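Local coordinates for protein aminofutalosine deaminase (Helicobacter pylori, PDB 7LKK) that deaminates the adenine ring of aminofutalosine in the menaquinone pathway, using an active-site metal, and probably also converts adenosine to inosine, at residues 81-86 with 140-145; 219-224 with 272-277; 296-301 with 321-326. One frame throughout, in Å; residues are numbered along the deposited sequence.

Contact 1: 81-86 with 140-145; sequences HFEFSN and LIEVNL. With FE (Fe (III) ion), chain E; MCF ((8R)-3-(5-S-methyl-5-thio-beta-D-ribofuranosyl)-3,6,7,8-tetrahydroimidazo[4,5-d][1,3]diazepin-8-ol), chain J.
Glu83, in the short 3-10 turn that follows strand 69-80, lies closest to Glu142 in the loop leading into helix 143-147, their CA atoms 6.2 Å apart. The two glutamate side chains cross at about a right angle, and OE1 of Glu142 comes to 3.4 Å from CG of Glu83. Their carboxylates are turned only 25° apart, with the OE2 atoms of Glu83 and Glu142 3.7 Å from each other. Such close like charges are probably eased by donors from the preceding residues: OE1 and OE2 of Glu83 accept from the backbone N-H groups of Asn138 and His139, while OE2 of Glu142 is bonded to Ser137. Across the contact, Ile141 N adds a long, weak but straight bond to Glu83 OE2 (3.5 Å, 170°). The turn directly follows the metal-binding His-X-His pair of the amidohydrolase barrel, His79 at the end of strand 69-80 and His81 just beyond it. NE2 of His81 binds the iron at 2.0 Å, and N1 of the inhibitor sits over one face of its ring. Phe82 CB touches Glu142 CB at 3.7 Å. With CG between backbone N and carbonyl carbon (chi1 77°) and a second bend at chi2, Glu142 lays CG by Phe82 CB and brings its carboxylate to Glu83. A water accepts from Phe82 N and probably donates to Glu142 OE1. The Ser85 hydroxyl donates to Phe82 O at 2.6 Å.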
loop_
_atom_site.group_PDB
_atom_site.type_symbol
_atom_site.label_atom_id
_atom_site.label_comp_id
_atom_site.label_asym_id
_atom_site.label_seq_id
_atom_site.Cartn_x
_atom_site.Cartn_y
_atom_site.Cartn_z
ATOM N N HIS A 81 19.305 -1.096 2.021
ATOM C CA HIS A 81 20.261 -1.190 3.126
ATOM C C HIS A 81 20.095 -2.557 3.783
ATOM O O HIS A 81 19.300 -2.713 4.712
ATOM C CB HIS A 81 20.054 -0.067 4.149
ATOM C CG HIS A 81 20.140 1.311 3.573
ATOM N ND1 HIS A 81 21.218 2.142 3.788
ATOM C CD2 HIS A 81 19.271 2.014 2.809
ATOM C CE1 HIS A 81 21.015 3.292 3.173
ATOM N NE2 HIS A 81 19.841 3.241 2.570
ATOM N N PHE A 82 20.846 -3.550 3.297
ATOM C CA PHE A 82 20.718 -4.902 3.832
ATOM C C PHE A 82 21.155 -4.984 5.289
ATOM O O PHE A 82 20.615 -5.793 6.052
ATOM C CB PHE A 82 21.532 -5.884 2.989
ATOM C CG PHE A 82 20.849 -6.304 1.720
ATOM C CD1 PHE A 82 19.732 -7.122 1.755
ATOM C CD2 PHE A 82 21.332 -5.893 0.490
ATOM C CE1 PHE A 82 19.104 -7.513 0.587
ATOM C CE2 PHE A 82 20.710 -6.283 -0.682
ATOM C CZ PHE A 82 19.595 -7.093 -0.632
ATOM N N GLU A 83 22.124 -4.160 5.697
ATOM C CA GLU A 83 22.653 -4.242 7.054
ATOM C C GLU A 83 21.601 -3.941 8.117
ATOM O O GLU A 83 21.756 -4.373 9.264
ATOM C CB GLU A 83 23.844 -3.294 7.211
ATOM C CG GLU A 83 25.046 -3.657 6.347
ATOM C CD GLU A 83 26.135 -2.597 6.380
ATOM O OE1 GLU A 83 25.807 -1.397 6.260
ATOM O OE2 GLU A 83 27.320 -2.965 6.524
ATOM N N PHE A 84 20.535 -3.219 7.769
ATOM C CA PHE A 84 19.469 -2.887 8.706
ATOM C C PHE A 84 18.293 -3.856 8.629
ATOM O O PHE A 84 17.179 -3.497 9.026
ATOM C CB PHE A 84 18.979 -1.460 8.462
ATOM C CG PHE A 84 19.957 -0.398 8.872
ATOM C CD1 PHE A 84 19.987 0.069 10.177
ATOM C CD2 PHE A 84 20.837 0.144 7.950
ATOM C CE1 PHE A 84 20.883 1.050 10.556
ATOM C CE2 PHE A 84 21.735 1.125 8.323
ATOM C CZ PHE A 84 21.757 1.578 9.628
ATOM N N SER A 85 18.513 -5.075 8.134
ATOM C CA SER A 85 17.412 -5.996 7.877
ATOM C C SER A 85 16.760 -6.535 9.146
ATOM O O SER A 85 15.660 -7.092 9.062
ATOM C CB SER A 85 17.896 -7.160 7.011
ATOM O OG SER A 85 18.196 -6.726 5.696
ATOM N N ASN A 86 17.397 -6.387 10.310
ATOM C CA ASN A 86 16.792 -6.851 11.554
ATOM C C ASN A 86 15.603 -6.003 11.981
ATOM O O ASN A 86 14.778 -6.472 12.774
ATOM C CB ASN A 86 17.828 -6.856 12.680
ATOM C CG ASN A 86 18.578 -8.166 12.785
ATOM O OD1 ASN A 86 18.076 -9.218 12.391
ATOM N ND2 ASN A 86 19.790 -8.110 13.331
ATOM N N LEU A 140 30.187 -3.475 5.069
ATOM C CA LEU A 140 30.374 -4.643 4.202
ATOM C C LEU A 140 29.968 -5.949 4.884
ATOM O O LEU A 140 30.468 -7.022 4.536
ATOM C CB LEU A 140 31.817 -4.737 3.693
ATOM C CG LEU A 140 32.404 -3.488 3.032
ATOM C CD1 LEU A 140 33.807 -3.767 2.515
ATOM C CD2 LEU A 140 31.503 -2.991 1.912
ATOM N N ILE A 141 29.051 -5.876 5.853
ATOM C CA ILE A 141 28.619 -7.077 6.562
ATOM C C ILE A 141 27.717 -7.948 5.691
ATOM O O ILE A 141 27.636 -9.164 5.903
ATOM C CB ILE A 141 27.937 -6.675 7.887
ATOM C CG1 ILE A 141 28.949 -5.997 8.812
ATOM C CG2 ILE A 141 27.334 -7.879 8.598
ATOM C CD1 ILE A 141 28.347 -5.464 10.091
ATOM N N GLU A 142 27.066 -7.366 4.688
ATOM C CA GLU A 142 26.169 -8.111 3.814
ATOM C C GLU A 142 26.847 -8.629 2.552
ATOM O O GLU A 142 26.220 -9.384 1.802
ATOM C CB GLU A 142 24.976 -7.236 3.417
ATOM C CG GLU A 142 25.307 -6.202 2.352
ATOM C CD GLU A 142 25.820 -4.904 2.942
ATOM O OE1 GLU A 142 25.066 -3.909 2.933
ATOM O OE2 GLU A 142 26.976 -4.881 3.418
ATOM N N VAL A 143 28.101 -8.242 2.301
ATOM C CA VAL A 143 28.737 -8.528 1.016
ATOM C C VAL A 143 28.902 -10.030 0.805
ATOM O O VAL A 143 28.672 -10.543 -0.296
ATOM C CB VAL A 143 30.087 -7.792 0.914
ATOM C CG1 VAL A 143 30.827 -8.204 -0.350
ATOM C CG2 VAL A 143 29.869 -6.288 0.936
ATOM N N ASN A 144 29.317 -10.755 1.849
ATOM C CA ASN A 144 29.575 -12.187 1.708
ATOM C C ASN A 144 28.332 -12.932 1.235
ATOM O O ASN A 144 28.393 -13.734 0.295
ATOM C CB ASN A 144 30.079 -12.760 3.031
ATOM C CG ASN A 144 31.542 -12.449 3.279
ATOM O OD1 ASN A 144 32.265 -12.042 2.368
ATOM N ND2 ASN A 144 31.987 -12.635 4.517
ATOM N N LEU A 145 27.193 -12.684 1.882
ATOM C CA LEU A 145 25.959 -13.356 1.487
ATOM C C LEU A 145 25.536 -12.950 0.080
ATOM O O LEU A 145 25.050 -13.782 -0.695
ATOM C CB LEU A 145 24.855 -13.051 2.498
ATOM C CG LEU A 145 25.049 -13.693 3.872
ATOM C CD1 LEU A 145 23.986 -13.220 4.849
ATOM C CD2 LEU A 145 25.035 -15.210 3.754
HETATM FE FE FE E . 18.848 4.852 1.938
HETATM O O8 MCF J . 17.925 6.161 3.070
HETATM C C8 MCF J . 17.270 5.770 4.249
HETATM C C7 MCF J . 16.714 6.954 5.034
HETATM N N6 MCF J . 17.545 8.119 4.861
HETATM C C5 MCF J . 18.973 8.011 5.058
HETATM N N4 MCF J . 19.700 6.797 5.411
HETATM C C10 MCF J . 19.297 5.399 5.703
HETATM C C9 MCF J . 18.147 4.872 5.147
HETATM N N1 MCF J . 18.038 3.619 5.566
HETATM C C2 MCF J . 19.075 3.321 6.347
HETATM N N3 MCF J . 19.846 4.410 6.418
HETATM C C1S MCF J . 21.105 4.462 7.224
HETATM C C2S MCF J . 22.279 5.168 6.508
HETATM O O2S MCF J . 22.935 4.300 5.685
HETATM O O4S MCF J . 20.919 5.161 8.279
HETATM C C4S MCF J . 22.374 5.743 8.692
HETATM C C3S MCF J . 23.170 5.573 7.676
HETATM O O3S MCF J . 24.142 4.463 7.983
HETATM C C5S MCF J . 22.248 7.219 9.028
HETATM S S5S MCF J . 23.496 7.670 10.267
HETATM C C6S MCF J . 23.736 9.470 10.244
HETATM O O HOH W 1 22.894 -3.096 1.601
#

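Contact 2: 219-224 with 272-277; sequences STHFLE and LFVHNQ. With FE (Fe (III) ion), chain E; MCF ((8R)-3-(5-S-methyl-5-thio-beta-D-ribofuranosyl)-3,6,7,8-tetrahydroimidazo[4,5-d][1,3]diazepin-8-ol), chain J.
His221, Glu224 and His275 converge on the iron and the coformycin ring. NE2 of His221 binds the metal at 2.4 Å, and its ring lies with one face under C5 of the inhibitor. His275 offers NE2 to the inhibitor hydroxyl O8, itself an iron ligand, in a nearly straight bond of 3.2 Å made at the ring edge. Glu224 accepts from N6 of the inhibitor through OE1 at 2.7 Å. Its carboxylate is stacked on the His275 ring, the planes 13° apart, and CG makes a CH-pi contact with the same face. The extended Glu224 chain, CG anti to the backbone N (chi1 -172°), carries the carboxylate along that ring; CG1 of Val274 backs the opposite face. One shell further out, His194 O holds ND1 of His221, fixing the turn of the ring, and Asn303 makes a weak bond to ND1 of His275. The strands beneath run parallel, with Val274 N donating to Thr220 O at 2.9 Å and Phe222 N to Val274 O. On the sheet face away from the metal, Thr220 CG2 lies over the Phe273 ring, whose edge meets the face of Phe222 in a T-shaped pair (planes at 84°). Asn276 ND2 reaches back to Phe273 O at 2.9 Å. Metal and substrate-site residues at the C-terminal ends of parallel strands are the hallmark of the amidohydrolase TIM barrel.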
loop_
_atom_site.group_PDB
_atom_site.type_symbol
_atom_site.label_atom_id
_atom_site.label_comp_id
_atom_site.label_asym_id
_atom_site.label_seq_id
_atom_site.Cartn_x
_atom_site.Cartn_y
_atom_site.Cartn_z
ATOM N N SER A 219 26.364 7.477 -5.197
ATOM C CA SER A 219 24.995 7.547 -4.712
ATOM C C SER A 219 24.978 8.452 -3.491
ATOM O O SER A 219 25.981 8.575 -2.784
ATOM C CB SER A 219 24.438 6.159 -4.371
ATOM O OG SER A 219 23.074 6.231 -3.991
ATOM N N THR A 220 23.838 9.094 -3.255
ATOM C CA THR A 220 23.718 10.003 -2.124
ATOM C C THR A 220 22.247 10.219 -1.800
ATOM O O THR A 220 21.388 10.153 -2.684
ATOM C CB THR A 220 24.411 11.345 -2.411
ATOM O OG1 THR A 220 24.370 12.172 -1.241
ATOM C CG2 THR A 220 23.743 12.069 -3.573
ATOM N N HIS A 221 21.968 10.449 -0.518
ATOM C CA HIS A 221 20.651 10.886 -0.074
ATOM C C HIS A 221 20.579 12.403 -0.184
ATOM O O HIS A 221 21.487 13.104 0.274
ATOM C CB HIS A 221 20.381 10.446 1.365
ATOM C CG HIS A 221 20.476 8.967 1.574
ATOM N ND1 HIS A 221 21.607 8.356 2.071
ATOM C CD2 HIS A 221 19.580 7.976 1.352
ATOM C CE1 HIS A 221 21.403 7.053 2.149
ATOM N NE2 HIS A 221 20.181 6.796 1.719
ATOM N N PHE A 222 19.507 12.912 -0.790
ATOM C CA PHE A 222 19.416 14.339 -1.081
ATOM C C PHE A 222 18.036 14.864 -0.719
ATOM O O PHE A 222 17.031 14.370 -1.237
ATOM C CB PHE A 222 19.719 14.613 -2.558
ATOM C CG PHE A 222 19.859 16.068 -2.880
ATOM C CD1 PHE A 222 20.826 16.837 -2.253
ATOM C CD2 PHE A 222 19.022 16.672 -3.804
ATOM C CE1 PHE A 222 20.954 18.180 -2.540
ATOM C CE2 PHE A 222 19.148 18.016 -4.096
ATOM C CZ PHE A 222 20.115 18.770 -3.464
ATOM N N LEU A 223 18.004 15.869 0.158
ATOM C CA LEU A 223 16.802 16.637 0.500
ATOM C C LEU A 223 15.608 15.719 0.767
ATOM O O LEU A 223 14.554 15.798 0.131
ATOM C CB LEU A 223 16.500 17.671 -0.590
ATOM C CG LEU A 223 17.633 18.694 -0.787
ATOM C CD1 LEU A 223 17.219 19.839 -1.700
ATOM C CD2 LEU A 223 18.117 19.235 0.550
ATOM N N GLU A 224 15.805 14.837 1.742
ATOM C CA GLU A 224 14.820 13.848 2.150
ATOM C C GLU A 224 13.817 14.386 3.164
ATOM O O GLU A 224 12.782 13.749 3.391
ATOM C CB GLU A 224 15.549 12.628 2.724
ATOM C CG GLU A 224 14.686 11.425 3.029
ATOM C CD GLU A 224 15.494 10.273 3.581
ATOM O OE1 GLU A 224 16.718 10.442 3.775
ATOM O OE2 GLU A 224 14.911 9.198 3.816
ATOM N N LEU A 272 23.648 8.622 -8.348
ATOM C CA LEU A 272 22.259 8.401 -7.973
ATOM C C LEU A 272 21.879 9.354 -6.846
ATOM O O LEU A 272 22.570 9.425 -5.824
ATOM C CB LEU A 272 22.033 6.954 -7.527
ATOM C CG LEU A 272 21.909 5.838 -8.568
ATOM C CD1 LEU A 272 23.210 5.629 -9.329
ATOM C CD2 LEU A 272 21.477 4.546 -7.893
ATOM N N PHE A 273 20.786 10.086 -7.037
ATOM C CA PHE A 273 20.236 10.979 -6.022
ATOM C C PHE A 273 18.945 10.366 -5.499
ATOM O O PHE A 273 17.990 10.186 -6.263
ATOM C CB PHE A 273 19.980 12.374 -6.593
ATOM C CG PHE A 273 21.213 13.215 -6.709
ATOM C CD1 PHE A 273 22.076 13.058 -7.780
ATOM C CD2 PHE A 273 21.511 14.166 -5.746
ATOM C CE1 PHE A 273 23.213 13.832 -7.889
ATOM C CE2 PHE A 273 22.649 14.943 -5.852
ATOM C CZ PHE A 273 23.500 14.775 -6.923
ATOM N N VAL A 274 18.923 10.034 -4.207
ATOM C CA VAL A 274 17.830 9.288 -3.594
ATOM C C VAL A 274 16.913 10.243 -2.842
ATOM O O VAL A 274 17.381 11.195 -2.200
ATOM C CB VAL A 274 18.375 8.190 -2.658
ATOM C CG1 VAL A 274 17.244 7.327 -2.120
ATOM C CG2 VAL A 274 19.403 7.337 -3.388
ATOM N N HIS A 275 15.601 9.982 -2.932
ATOM C CA HIS A 275 14.522 10.675 -2.222
ATOM C C HIS A 275 14.132 11.976 -2.923
ATOM O O HIS A 275 13.237 11.969 -3.774
ATOM C CB HIS A 275 14.900 10.913 -0.756
ATOM C CG HIS A 275 15.232 9.654 -0.015
ATOM N ND1 HIS A 275 14.363 8.587 0.061
ATOM C CD2 HIS A 275 16.344 9.283 0.662
ATOM C CE1 HIS A 275 14.920 7.617 0.763
ATOM N NE2 HIS A 275 16.122 8.013 1.140
ATOM N N ASN A 276 14.768 13.094 -2.566
ATOM C CA ASN A 276 14.674 14.374 -3.273
ATOM C C ASN A 276 13.328 15.082 -3.148
ATOM O O ASN A 276 13.088 16.042 -3.893
ATOM C CB ASN A 276 14.985 14.235 -4.771
ATOM C CG ASN A 276 16.172 13.335 -5.051
ATOM O OD1 ASN A 276 17.323 13.739 -4.891
ATOM N ND2 ASN A 276 15.895 12.112 -5.497
ATOM N N GLN A 277 12.441 14.664 -2.238
ATOM C CA GLN A 277 11.095 15.240 -2.230
ATOM C C GLN A 277 11.089 16.724 -1.887
ATOM O O GLN A 277 10.133 17.423 -2.243
ATOM C CB GLN A 277 10.180 14.513 -1.243
ATOM C CG GLN A 277 10.304 13.011 -1.237
ATOM C CD GLN A 277 11.265 12.540 -0.179
ATOM O OE1 GLN A 277 12.478 12.564 -0.376
ATOM N NE2 GLN A 277 10.733 12.134 0.967
HETATM FE FE FE E . 18.848 4.852 1.938
HETATM O O8 MCF J . 17.925 6.161 3.070
HETATM C C8 MCF J . 17.270 5.770 4.249
HETATM C C7 MCF J . 16.714 6.954 5.034
HETATM N N6 MCF J . 17.545 8.119 4.861
HETATM C C5 MCF J . 18.973 8.011 5.058
HETATM N N4 MCF J . 19.700 6.797 5.411
HETATM C C10 MCF J . 19.297 5.399 5.703
HETATM C C9 MCF J . 18.147 4.872 5.147
HETATM N N1 MCF J . 18.038 3.619 5.566
HETATM C C2 MCF J . 19.075 3.321 6.347
HETATM N N3 MCF J . 19.846 4.410 6.418
HETATM C C1S MCF J . 21.105 4.462 7.224
HETATM C C2S MCF J . 22.279 5.168 6.508
HETATM O O2S MCF J . 22.935 4.300 5.685
HETATM O O4S MCF J . 20.919 5.161 8.279
HETATM C C4S MCF J . 22.374 5.743 8.692
HETATM C C3S MCF J . 23.170 5.573 7.676
HETATM O O3S MCF J . 24.142 4.463 7.983
HETATM C C5S MCF J . 22.248 7.219 9.028
HETATM S S5S MCF J . 23.496 7.670 10.267
HETATM C C6S MCF J . 23.736 9.470 10.244
HETATM O O HOH W 2 11.523 11.231 3.959
#

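Contact 3: 296-301 with 321-326; sequences LITCPF and LSVSVA. With EDO (1,2-ethanediol), chain G.
Thr298 and Val325 run side by side on one face of the strand pair, CG2 to CG2 at 3.9 Å. Thr298 owes this methyl contact to its torsion: OG1 is anti to the backbone N (chi1 -172°), which turns CG2 toward the neighbouring strand. Ile297 and Ser324 lie on the opposite face, CD1 of Ile297 reaching Ser324 CB; Ile297 CG2 also meets Ala326 CB, just past the strand, at 3.7 Å. From the start of helix 300-305, Pro300 CD rests against Val325 CG1. At the other end Leu296 and Leu321, the latter in the loop ahead of the strand, cross at about a right angle with their CD1 methyls 3.7 Å apart. Three nearly linear bonds join the parallel strands: Ser324 N to Leu296 O, Thr298 N to Ser324 O (2.8 Å, 171°) and Ala326 N to Thr298 O. A water adds a second bond to Leu296 O and links it to Ser324 OG, while another accepts from Leu296 N and donates to Ser322 O at 2.6 Å. Exposed Ser322 OG is hydrogen-bonded to an ethanediol probably left from crystallisation. The pairing thus rests on backbone bonds and methyl contacts without a charged group, its remaining polar atoms served by water and, at Ser322, by ethanediol.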
loop_
_atom_site.group_PDB
_atom_site.type_symbol
_atom_site.label_atom_id
_atom_site.label_comp_id
_atom_site.label_asym_id
_atom_site.label_seq_id
_atom_site.Cartn_x
_atom_site.Cartn_y
_atom_site.Cartn_z
ATOM N N LEU A 296 17.533 9.907 -10.446
ATOM C CA LEU A 296 16.682 10.073 -9.275
ATOM C C LEU A 296 16.116 8.726 -8.841
ATOM O O LEU A 296 15.557 7.985 -9.656
ATOM C CB LEU A 296 15.546 11.049 -9.571
ATOM C CG LEU A 296 15.944 12.485 -9.916
ATOM C CD1 LEU A 296 14.722 13.387 -9.894
ATOM C CD2 LEU A 296 17.009 12.999 -8.958
ATOM N N ILE A 297 16.263 8.414 -7.557
ATOM C CA ILE A 297 15.722 7.197 -6.963
ATOM C C ILE A 297 14.645 7.602 -5.968
ATOM O O ILE A 297 14.867 8.486 -5.132
ATOM C CB ILE A 297 16.817 6.361 -6.278
ATOM C CG1 ILE A 297 18.069 6.273 -7.160
ATOM C CG2 ILE A 297 16.287 4.975 -5.932
ATOM C CD1 ILE A 297 17.871 5.507 -8.448
ATOM N N THR A 298 13.482 6.967 -6.059
ATOM C CA THR A 298 12.362 7.285 -5.186
ATOM C C THR A 298 11.978 6.067 -4.355
ATOM O O THR A 298 11.956 4.938 -4.856
ATOM C CB THR A 298 11.160 7.803 -5.994
ATOM O OG1 THR A 298 10.145 8.272 -5.099
ATOM C CG2 THR A 298 10.590 6.720 -6.910
ATOM N N CYS A 299 11.699 6.300 -3.074
ATOM C CA CYS A 299 11.342 5.245 -2.127
ATOM C C CYS A 299 10.028 5.634 -1.468
ATOM O O CYS A 299 10.019 6.290 -0.415
ATOM C CB CYS A 299 12.449 5.033 -1.096
ATOM S SG CYS A 299 14.100 4.760 -1.804
ATOM N N PRO A 300 8.888 5.244 -2.053
ATOM C CA PRO A 300 7.596 5.765 -1.566
ATOM C C PRO A 300 7.271 5.414 -0.121
ATOM O O PRO A 300 6.780 6.277 0.617
ATOM C CB PRO A 300 6.574 5.151 -2.541
ATOM C CG PRO A 300 7.292 4.062 -3.263
ATOM C CD PRO A 300 8.743 4.438 -3.278
ATOM N N PHE A 301 7.503 4.170 0.308
ATOM C CA PHE A 301 7.117 3.800 1.667
ATOM C C PHE A 301 8.019 4.466 2.699
ATOM O O PHE A 301 7.539 4.959 3.726
ATOM C CB PHE A 301 7.135 2.280 1.834
ATOM C CG PHE A 301 6.139 1.771 2.840
ATOM C CD1 PHE A 301 6.458 1.719 4.188
ATOM C CD2 PHE A 301 4.880 1.354 2.440
ATOM C CE1 PHE A 301 5.544 1.255 5.117
ATOM C CE2 PHE A 301 3.958 0.889 3.364
ATOM C CZ PHE A 301 4.290 0.840 4.704
ATOM N N LEU A 321 13.737 14.944 -15.814
ATOM C CA LEU A 321 14.328 13.755 -15.224
ATOM C C LEU A 321 13.292 12.640 -15.143
ATOM O O LEU A 321 12.105 12.837 -15.410
ATOM C CB LEU A 321 14.906 14.061 -13.836
ATOM C CG LEU A 321 16.164 14.930 -13.852
ATOM C CD1 LEU A 321 16.499 15.440 -12.455
ATOM C CD2 LEU A 321 17.327 14.155 -14.441
ATOM N N SER A 322 13.770 11.453 -14.784
ATOM C CA SER A 322 12.945 10.271 -14.590
ATOM C C SER A 322 13.348 9.607 -13.280
ATOM O O SER A 322 14.374 9.941 -12.682
ATOM C CB SER A 322 13.093 9.292 -15.762
ATOM O OG SER A 322 14.459 9.005 -16.008
ATOM N N VAL A 323 12.539 8.650 -12.831
ATOM C CA VAL A 323 12.761 8.035 -11.528
ATOM C C VAL A 323 12.898 6.526 -11.669
ATOM O O VAL A 323 12.332 5.902 -12.572
ATOM C CB VAL A 323 11.631 8.377 -10.529
ATOM C CG1 VAL A 323 11.550 9.877 -10.311
ATOM C CG2 VAL A 323 10.298 7.827 -11.021
ATOM N N SER A 324 13.687 5.950 -10.766
ATOM C CA SER A 324 13.677 4.526 -10.471
ATOM C C SER A 324 13.096 4.321 -9.077
ATOM O O SER A 324 13.306 5.138 -8.175
ATOM C CB SER A 324 15.084 3.925 -10.548
ATOM O OG SER A 324 15.732 4.276 -11.758
ATOM N N VAL A 325 12.365 3.224 -8.904
ATOM C CA VAL A 325 11.659 2.932 -7.660
ATOM C C VAL A 325 12.432 1.875 -6.885
ATOM O O VAL A 325 12.767 0.817 -7.431
ATOM C CB VAL A 325 10.217 2.469 -7.932
ATOM C CG1 VAL A 325 9.478 2.237 -6.615
ATOM C CG2 VAL A 325 9.489 3.490 -8.788
ATOM N N ALA A 326 12.707 2.154 -5.611
ATOM C CA ALA A 326 13.485 1.267 -4.759
ATOM C C ALA A 326 12.810 1.114 -3.401
ATOM O O ALA A 326 12.019 1.958 -2.974
ATOM C CB ALA A 326 14.921 1.778 -4.571
HETATM C C1 EDO G . 15.413 6.987 -19.188
HETATM O O1 EDO G . 14.799 8.145 -18.612
HETATM C C2 EDO G . 16.577 7.415 -20.076
HETATM O O2 EDO G . 16.095 8.283 -21.107
HETATM O O HOH W 3 16.795 6.738 -12.095
HETATM O O HOH W 4 16.794 10.798 -13.297
#

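Overall arrangement
Contacts 2 and 3 are adjoining pieces of the barrel wall: strands 269-275 and 294-298 are neighbours, and Phe273 and His275 pair through their backbones with Ile297. Both are parallel strand pairs, contact 2 wholly buried and contact 3 buried except toward its Ser322 end, but contact 2 carries histidines and a carboxylate into the site, whereas contact 3 is largely aliphatic. Contact 1 is also buried yet joins loops, with two carboxylates and no backbone-to-backbone hydrogen bond across it. It meets contact 2 at the iron, where His81 and His221 are both ligands, and the two share the inhibitor although their centres lie about 21 Å apart. Contact 3 keeps about 7 Å from contact 1 at their nearest atoms.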